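Local coordinates for protein oligogalacturonate lyase (Yersinia enterocolitica subsp. enterocolitica, PDB 3PE7) that probably cleaves short oligogalacturonates, the breakdown products of pectin, by beta-elimination in the cytoplasm, using a manganese ion bound by its seven-bladed beta-propeller, at residues A[259-271]-A[277-289]. Numbering follows the deposited sequence.
Sequences KGSPDRFIYSADP and RQLTSMPACSHLM. With CA (calcium ion), chain D; MN (manganese (II) ion), chain B.
Gln278 lies across Tyr267 and Phe265 on one face of an antiparallel beta hairpin, the third and fourth strands of a four-stranded propeller blade. Gln278 CB sits over the face of the Tyr267 ring, a CH-pi contact 3.8 Å from the centroid. CG stands anti to the backbone N (chi1 -176°) and the chain stays extended, which carries the amide on to Phe265, with Gln278 NE2 3.5 Å from Phe265 CD1 and the two planes only 25° apart; against the tyrosine ring the same amide is turned 74°. Ser281 CB meets Phe265 CE1 beyond.

A classic bulge interrupts the pairing: two residues, Leu279 and Thr280, stand opposite the single Ile266, whose O takes a 2.7 Å bond from Leu279 N and a weak one from Thr280 N. On the other face the buried Ile266 packs toward the next blade. Its CD1 lies alongside Thr280 CG2, while Met282 crosses at about a right angle to bring SD 3.7 Å from Ile266 CG1. After a corner at Ser286 the chain enters that blade, where His287 binds manganese with His353, His355 and Gln350. Leu288 reaches back from there, laying CD2 against Ile266 CG1 at 3.9 Å. A water links the two segments, accepting from Arg264 NE at 3.0 Å and donating to Cys285 O.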
ATOM      1  N   LYS A 259     -24.354   7.316   3.037  1.00 16.10           N
ATOM      2  CA  LYS A 259     -25.327   6.373   3.565  1.00 16.45           C
ATOM      3  C   LYS A 259     -26.611   6.487   2.732  1.00 15.39           C
ATOM      4  O   LYS A 259     -27.012   7.581   2.354  1.00 15.17           O
ATOM      5  CB  LYS A 259     -25.586   6.655   5.048  1.00 17.24           C
ATOM      6  CG  LYS A 259     -26.458   5.605   5.749  1.00 21.51           C
ATOM      7  CD  LYS A 259     -26.095   5.494   7.226  1.00 26.47           C
ATOM      8  CE  LYS A 259     -27.078   4.592   7.984  1.00 30.01           C
ATOM      9  NZ  LYS A 259     -28.372   5.301   8.286  1.00 30.99           N
ATOM     10  N   GLY A 260     -27.222   5.347   2.420  1.00 14.90           N
ATOM     11  CA  GLY A 260     -28.469   5.330   1.659  1.00 13.91           C
ATOM     12  C   GLY A 260     -28.307   5.053   0.177  1.00 14.04           C
ATOM     13  O   GLY A 260     -29.291   4.917  -0.543  1.00 14.91           O
ATOM     14  N   SER A 261     -27.067   4.970  -0.289  1.00 13.40           N
ATOM     15  CA  SER A 261     -26.794   4.687  -1.698  1.00 13.13           C
ATOM     16  C   SER A 261     -25.514   3.852  -1.805  1.00 12.94           C
ATOM     17  O   SER A 261     -24.565   4.083  -1.055  1.00 13.22           O
ATOM     18  CB  SER A 261     -26.621   5.996  -2.481  1.00 13.32           C
ATOM     19  OG  SER A 261     -26.116   5.753  -3.789  1.00 15.07           O
ATOM     20  N   PRO A 262     -25.470   2.897  -2.749  1.00 12.70           N
ATOM     21  CA  PRO A 262     -24.295   2.043  -2.886  1.00 13.66           C
ATOM     22  C   PRO A 262     -23.186   2.675  -3.740  1.00 14.03           C
ATOM     23  O   PRO A 262     -22.055   2.164  -3.770  1.00 15.03           O
ATOM     24  CB  PRO A 262     -24.859   0.805  -3.582  1.00 13.49           C
ATOM     25  CG  PRO A 262     -25.954   1.347  -4.451  1.00 12.97           C
ATOM     26  CD  PRO A 262     -26.521   2.547  -3.735  1.00 12.83           C
ATOM     27  N   ASP A 263     -23.505   3.786  -4.387  1.00 13.87           N
ATOM     28  CA  ASP A 263     -22.616   4.400  -5.386  1.00 14.26           C
ATOM     29  C   ASP A 263     -21.365   4.971  -4.739  1.00 13.73           C
ATOM     30  O   ASP A 263     -21.433   5.601  -3.686  1.00 14.55           O
ATOM     31  CB  ASP A 263     -23.339   5.492  -6.175  1.00 14.27           C
ATOM     32  CG  ASP A 263     -24.423   4.937  -7.077  1.00 17.94           C
ATOM     33  OD1 ASP A 263     -24.369   3.723  -7.400  1.00 17.07           O
ATOM     34  OD2 ASP A 263     -25.316   5.725  -7.462  1.00 19.81           O
ATOM     35  N   ARG A 264     -20.229   4.701  -5.366  1.00 13.18           N
ATOM     36  CA  ARG A 264     -18.942   5.202  -4.915  1.00 13.59           C
ATOM     37  C   ARG A 264     -18.421   6.201  -5.923  1.00 12.52           C
ATOM     38  O   ARG A 264     -18.675   6.057  -7.117  1.00 12.49           O
ATOM     39  CB  ARG A 264     -17.944   4.038  -4.822  1.00 13.94           C
ATOM     40  CG  ARG A 264     -17.725   3.476  -3.423  1.00 16.60           C
ATOM     41  CD  ARG A 264     -18.908   2.729  -2.900  1.00 20.57           C
ATOM     42  NE  ARG A 264     -18.555   1.969  -1.690  1.00 21.59           N
ATOM     43  CZ  ARG A 264     -19.446   1.536  -0.798  1.00 24.76           C
ATOM     44  NH1 ARG A 264     -19.047   0.857   0.270  1.00 24.71           N
ATOM     45  NH2 ARG A 264     -20.739   1.784  -0.965  1.00 25.94           N
ATOM     46  N   PHE A 265     -17.657   7.185  -5.437  1.00 12.67           N
ATOM     47  CA  PHE A 265     -17.101   8.247  -6.282  1.00 12.11           C
ATOM     48  C   PHE A 265     -15.634   8.514  -5.967  1.00 11.92           C
ATOM     49  O   PHE A 265     -15.241   8.528  -4.800  1.00 11.34           O
ATOM     50  CB  PHE A 265     -17.908   9.542  -6.109  1.00 13.29           C
ATOM     51  CG  PHE A 265     -19.325   9.424  -6.581  1.00 16.23           C
ATOM     52  CD1 PHE A 265     -19.650   9.703  -7.900  1.00 18.62           C
ATOM     53  CD2 PHE A 265     -20.333   8.993  -5.711  1.00 18.26           C
ATOM     54  CE1 PHE A 265     -20.970   9.557  -8.351  1.00 19.78           C
ATOM     55  CE2 PHE A 265     -21.649   8.864  -6.155  1.00 19.38           C
ATOM     56  CZ  PHE A 265     -21.957   9.147  -7.471  1.00 21.04           C
ATOM     57  N   ILE A 266     -14.833   8.696  -7.015  1.00 11.45           N
ATOM     58  CA  ILE A 266     -13.444   9.157  -6.853  1.00 11.20           C
ATOM     59  C   ILE A 266     -13.417  10.682  -6.769  1.00 11.62           C
ATOM     60  O   ILE A 266     -14.034  11.368  -7.608  1.00 12.17           O
ATOM     61  CB  ILE A 266     -12.524   8.698  -8.020  1.00 10.95           C
ATOM     62  CG1 ILE A 266     -12.574   7.175  -8.196  1.00 10.79           C
ATOM     63  CG2 ILE A 266     -11.105   9.179  -7.813  1.00 11.89           C
ATOM     64  CD1 ILE A 266     -11.855   6.684  -9.468  1.00 11.06           C
ATOM     65  N   TYR A 267     -12.716  11.193  -5.758  1.00 11.02           N
ATOM     66  CA  TYR A 267     -12.570  12.630  -5.522  1.00 11.96           C
ATOM     67  C   TYR A 267     -11.096  12.985  -5.498  1.00 12.19           C
ATOM     68  O   TYR A 267     -10.241  12.133  -5.240  1.00 11.46           O
ATOM     69  CB  TYR A 267     -13.159  13.005  -4.159  1.00 12.47           C
ATOM     70  CG  TYR A 267     -14.631  13.354  -4.162  1.00 13.37           C
ATOM     71  CD1 TYR A 267     -15.057  14.677  -4.030  1.00 13.38           C
ATOM     72  CD2 TYR A 267     -15.598  12.363  -4.308  1.00 14.03           C
ATOM     73  CE1 TYR A 267     -16.421  15.000  -4.024  1.00 15.05           C
ATOM     74  CE2 TYR A 267     -16.963  12.684  -4.304  1.00 15.22           C
ATOM     75  CZ  TYR A 267     -17.355  13.997  -4.164  1.00 15.76           C
ATOM     76  OH  TYR A 267     -18.701  14.303  -4.177  1.00 19.39           O
ATOM     77  N   SER A 268     -10.800  14.250  -5.774  1.00 12.09           N
ATOM     78  CA  SER A 268      -9.446  14.766  -5.673  1.00 12.85           C
ATOM     79  C   SER A 268      -9.499  15.980  -4.767  1.00 12.58           C
ATOM     80  O   SER A 268     -10.493  16.716  -4.796  1.00 13.49           O
ATOM     81  CB  SER A 268      -8.981  15.204  -7.061  1.00 13.63           C
ATOM     82  OG  SER A 268      -7.576  15.212  -7.100  1.00 19.15           O
ATOM     83  N   ALA A 269      -8.454  16.190  -3.967  1.00 11.36           N
ATOM     84  CA  ALA A 269      -8.331  17.421  -3.180  1.00 11.18           C
ATOM     85  C   ALA A 269      -7.008  18.088  -3.516  1.00 11.67           C
ATOM     86  O   ALA A 269      -5.983  17.423  -3.522  1.00 10.60           O
ATOM     87  CB  ALA A 269      -8.368  17.108  -1.702  1.00 11.40           C
ATOM     88  N   ASP A 270      -7.032  19.392  -3.800  1.00 11.35           N
ATOM     89  CA  ASP A 270      -5.783  20.132  -3.986  1.00 12.17           C
ATOM     90  C   ASP A 270      -5.215  20.481  -2.617  1.00 13.01           C
ATOM     91  O   ASP A 270      -5.903  21.054  -1.799  1.00 12.33           O
ATOM     92  CB  ASP A 270      -6.011  21.416  -4.767  1.00 11.65           C
ATOM     93  CG  ASP A 270      -4.705  22.100  -5.137  1.00 12.57           C
ATOM     94  OD1 ASP A 270      -4.072  21.649  -6.111  1.00 15.05           O
ATOM     95  OD2 ASP A 270      -4.290  23.048  -4.444  1.00 13.30           O
ATOM     96  N   PRO A 271      -3.940  20.153  -2.381  1.00 13.68           N
ATOM     97  CA  PRO A 271      -3.369  20.335  -1.050  1.00 14.68           C
ATOM     98  C   PRO A 271      -3.260  21.802  -0.613  1.00 14.82           C
ATOM     99  O   PRO A 271      -3.391  22.114   0.587  1.00 16.00           O
ATOM    100  CB  PRO A 271      -1.994  19.662  -1.171  1.00 14.64           C
ATOM    101  CG  PRO A 271      -2.132  18.747  -2.275  1.00 15.80           C
ATOM    102  CD  PRO A 271      -3.033  19.405  -3.262  1.00 14.44           C
ATOM    103  N   ARG A 277     -12.934  17.955  -5.392  1.00 14.26           N
ATOM    104  CA  ARG A 277     -13.723  17.807  -6.618  1.00 14.66           C
ATOM    105  C   ARG A 277     -14.053  16.349  -6.914  1.00 14.53           C
ATOM    106  O   ARG A 277     -13.195  15.477  -6.792  1.00 13.46           O
ATOM    107  CB  ARG A 277     -12.953  18.415  -7.799  1.00 14.76           C
ATOM    108  CG  ARG A 277     -12.888  19.932  -7.738  1.00 19.63           C
ATOM    109  CD  ARG A 277     -12.543  20.483  -9.117  1.00 27.05           C
ATOM    110  NE  ARG A 277     -11.173  20.972  -9.169  1.00 31.66           N
ATOM    111  CZ  ARG A 277     -10.848  22.211  -9.535  1.00 34.78           C
ATOM    112  NH1 ARG A 277     -11.794  23.078  -9.892  1.00 36.16           N
ATOM    113  NH2 ARG A 277      -9.576  22.585  -9.548  1.00 35.34           N
ATOM    114  N   GLN A 278     -15.304  16.101  -7.302  1.00 14.31           N
ATOM    115  CA  GLN A 278     -15.745  14.776  -7.725  1.00 14.98           C
ATOM    116  C   GLN A 278     -15.268  14.519  -9.150  1.00 15.01           C
ATOM    117  O   GLN A 278     -15.571  15.290 -10.072  1.00 15.66           O
ATOM    118  CB  GLN A 278     -17.272  14.673  -7.653  1.00 15.05           C
ATOM    119  CG  GLN A 278     -17.804  13.303  -7.991  1.00 17.07           C
ATOM    120  CD  GLN A 278     -19.319  13.236  -7.924  1.00 18.53           C
ATOM    121  OE1 GLN A 278     -19.912  13.383  -6.861  1.00 21.71           O
ATOM    122  NE2 GLN A 278     -19.943  12.995  -9.057  1.00 21.48           N
ATOM    123  N   LEU A 279     -14.526  13.439  -9.334  1.00 14.18           N
ATOM    124  CA  LEU A 279     -13.959  13.137 -10.642  1.00 14.74           C
ATOM    125  C   LEU A 279     -14.845  12.203 -11.457  1.00 14.68           C
ATOM    126  O   LEU A 279     -15.112  12.469 -12.636  1.00 14.48           O
ATOM    127  CB  LEU A 279     -12.536  12.575 -10.498  1.00 14.64           C
ATOM    128  CG  LEU A 279     -11.545  13.441  -9.716  1.00 16.65           C
ATOM    129  CD1 LEU A 279     -10.175  12.764  -9.664  1.00 17.19           C
ATOM    130  CD2 LEU A 279     -11.439  14.865 -10.314  1.00 15.38           C
ATOM    131  N   THR A 280     -15.293  11.111 -10.833  1.00 14.26           N
ATOM    132  CA  THR A 280     -16.062  10.079 -11.545  1.00 15.17           C
ATOM    133  C   THR A 280     -16.690   9.095 -10.565  1.00 14.76           C
ATOM    134  O   THR A 280     -16.292   9.011  -9.403  1.00 14.58           O
ATOM    135  CB  THR A 280     -15.198   9.313 -12.591  1.00 14.72           C
ATOM    136  OG1 THR A 280     -16.042   8.442 -13.356  1.00 16.98           O
ATOM    137  CG2 THR A 280     -14.081   8.477 -11.914  1.00 15.40           C
ATOM    138  N   SER A 281     -17.696   8.360 -11.035  1.00 15.83           N
ATOM    139  CA  SER A 281     -18.277   7.289 -10.250  1.00 15.70           C
ATOM    140  C   SER A 281     -17.398   6.058 -10.477  1.00 14.86           C
ATOM    141  O   SER A 281     -16.621   6.017 -11.435  1.00 15.71           O
ATOM    142  CB  SER A 281     -19.713   7.025 -10.708  1.00 16.24           C
ATOM    143  OG  SER A 281     -19.718   6.691 -12.082  1.00 18.92           O
ATOM    144  N   MET A 282     -17.486   5.067  -9.591  1.00 13.72           N
ATOM    145  CA  MET A 282     -16.722   3.833  -9.755  1.00 12.87           C
ATOM    146  C   MET A 282     -17.513   2.652  -9.178  1.00 12.60           C
ATOM    147  O   MET A 282     -18.357   2.852  -8.304  1.00 12.79           O
ATOM    148  CB  MET A 282     -15.370   3.951  -9.031  1.00 12.46           C
ATOM    149  CG  MET A 282     -15.513   4.089  -7.531  1.00 13.49           C
ATOM    150  SD  MET A 282     -13.966   4.181  -6.611  1.00 13.92           S
ATOM    151  CE  MET A 282     -13.029   2.773  -7.203  1.00 14.99           C
ATOM    152  N   PRO A 283     -17.234   1.426  -9.648  1.00 13.20           N
ATOM    153  CA  PRO A 283     -17.747   0.274  -8.922  1.00 12.89           C
ATOM    154  C   PRO A 283     -17.083   0.189  -7.555  1.00 12.59           C
ATOM    155  O   PRO A 283     -15.983   0.731  -7.353  1.00 12.60           O
ATOM    156  CB  PRO A 283     -17.302  -0.934  -9.768  1.00 12.95           C
ATOM    157  CG  PRO A 283     -16.671  -0.412 -10.962  1.00 13.86           C
ATOM    158  CD  PRO A 283     -16.324   1.032 -10.738  1.00 13.02           C
ATOM    159  N   ALA A 284     -17.741  -0.488  -6.623  1.00 11.96           N
ATOM    160  CA  ALA A 284     -17.182  -0.684  -5.284  1.00 11.95           C
ATOM    161  C   ALA A 284     -15.889  -1.482  -5.386  1.00 11.69           C
ATOM    162  O   ALA A 284     -15.905  -2.636  -5.823  1.00 12.27           O
ATOM    163  CB  ALA A 284     -18.176  -1.418  -4.400  1.00 11.49           C
ATOM    164  N   CYS A 285     -14.786  -0.849  -4.988  1.00 10.54           N
ATOM    165  CA  CYS A 285     -13.474  -1.483  -4.970  1.00 10.85           C
ATOM    166  C   CYS A 285     -12.862  -1.411  -3.574  1.00 10.63           C
ATOM    167  O   CYS A 285     -13.249  -0.570  -2.764  1.00 11.63           O
ATOM    168  CB  CYS A 285     -12.548  -0.791  -5.979  1.00 10.06           C
ATOM    169  SG  CYS A 285     -12.982  -1.066  -7.709  1.00 10.88           S
ATOM    170  N   SER A 286     -11.901  -2.286  -3.299  1.00  9.90           N
ATOM    171  CA  SER A 286     -11.324  -2.391  -1.962  1.00 10.06           C
ATOM    172  C   SER A 286     -10.126  -1.475  -1.770  1.00  9.49           C
ATOM    173  O   SER A 286      -9.749  -1.193  -0.649  1.00 10.36           O
ATOM    174  CB  SER A 286     -10.950  -3.848  -1.677  1.00 10.56           C
ATOM    175  OG  SER A 286     -12.148  -4.611  -1.480  1.00 11.38           O
ATOM    176  N   HIS A 287      -9.541  -1.051  -2.885  1.00  9.52           N
ATOM    177  CA  HIS A 287      -8.364  -0.177  -2.912  1.00  9.27           C
ATOM    178  C   HIS A 287      -8.432   0.681  -4.170  1.00  9.46           C
ATOM    179  O   HIS A 287      -9.209   0.395  -5.094  1.00  9.84           O
ATOM    180  CB  HIS A 287      -7.079  -1.002  -2.923  1.00  9.53           C
ATOM    181  CG  HIS A 287      -7.029  -2.036  -1.848  1.00  8.28           C
ATOM    182  ND1 HIS A 287      -7.492  -3.324  -2.036  1.00  8.96           N
ATOM    183  CD2 HIS A 287      -6.609  -1.966  -0.566  1.00  8.38           C
ATOM    184  CE1 HIS A 287      -7.338  -4.005  -0.912  1.00  9.15           C
ATOM    185  NE2 HIS A 287      -6.802  -3.205  -0.007  1.00 10.02           N
ATOM    186  N   LEU A 288      -7.650   1.761  -4.169  1.00  9.10           N
ATOM    187  CA  LEU A 288      -7.494   2.604  -5.351  1.00  8.63           C
ATOM    188  C   LEU A 288      -6.044   3.068  -5.460  1.00  8.80           C
ATOM    189  O   LEU A 288      -5.392   3.376  -4.446  1.00  9.35           O
ATOM    190  CB  LEU A 288      -8.440   3.808  -5.261  1.00  9.41           C
ATOM    191  CG  LEU A 288      -8.617   4.684  -6.507  1.00  8.25           C
ATOM    192  CD1 LEU A 288      -9.166   3.869  -7.708  1.00  9.60           C
ATOM    193  CD2 LEU A 288      -9.546   5.846  -6.171  1.00  9.73           C
ATOM    194  N   MET A 289      -5.530   3.105  -6.683  1.00  8.51           N
ATOM    195  CA  MET A 289      -4.167   3.570  -6.921  1.00  8.10           C
ATOM    196  C   MET A 289      -4.081   4.215  -8.301  1.00  8.33           C
ATOM    197  O   MET A 289      -4.889   3.908  -9.186  1.00  8.89           O
ATOM    198  CB  MET A 289      -3.188   2.380  -6.805  1.00  7.98           C
ATOM    199  CG  MET A 289      -1.703   2.732  -6.846  1.00  9.34           C
ATOM    200  SD  MET A 289      -1.265   4.183  -5.857  1.00  9.78           S
ATOM    201  CE  MET A 289       0.463   4.356  -6.309  1.00 12.53           C
TER
HETATM  202 CA    CA D 391      -2.087  22.940  -6.112  1.00 10.93          CA
HETATM  203 MN    MN B 389      -5.626  -4.101   1.538  1.00  7.45          MN
HETATM  204  O   HOH W   1     -15.724   1.076  -1.820  1.00 22.95           O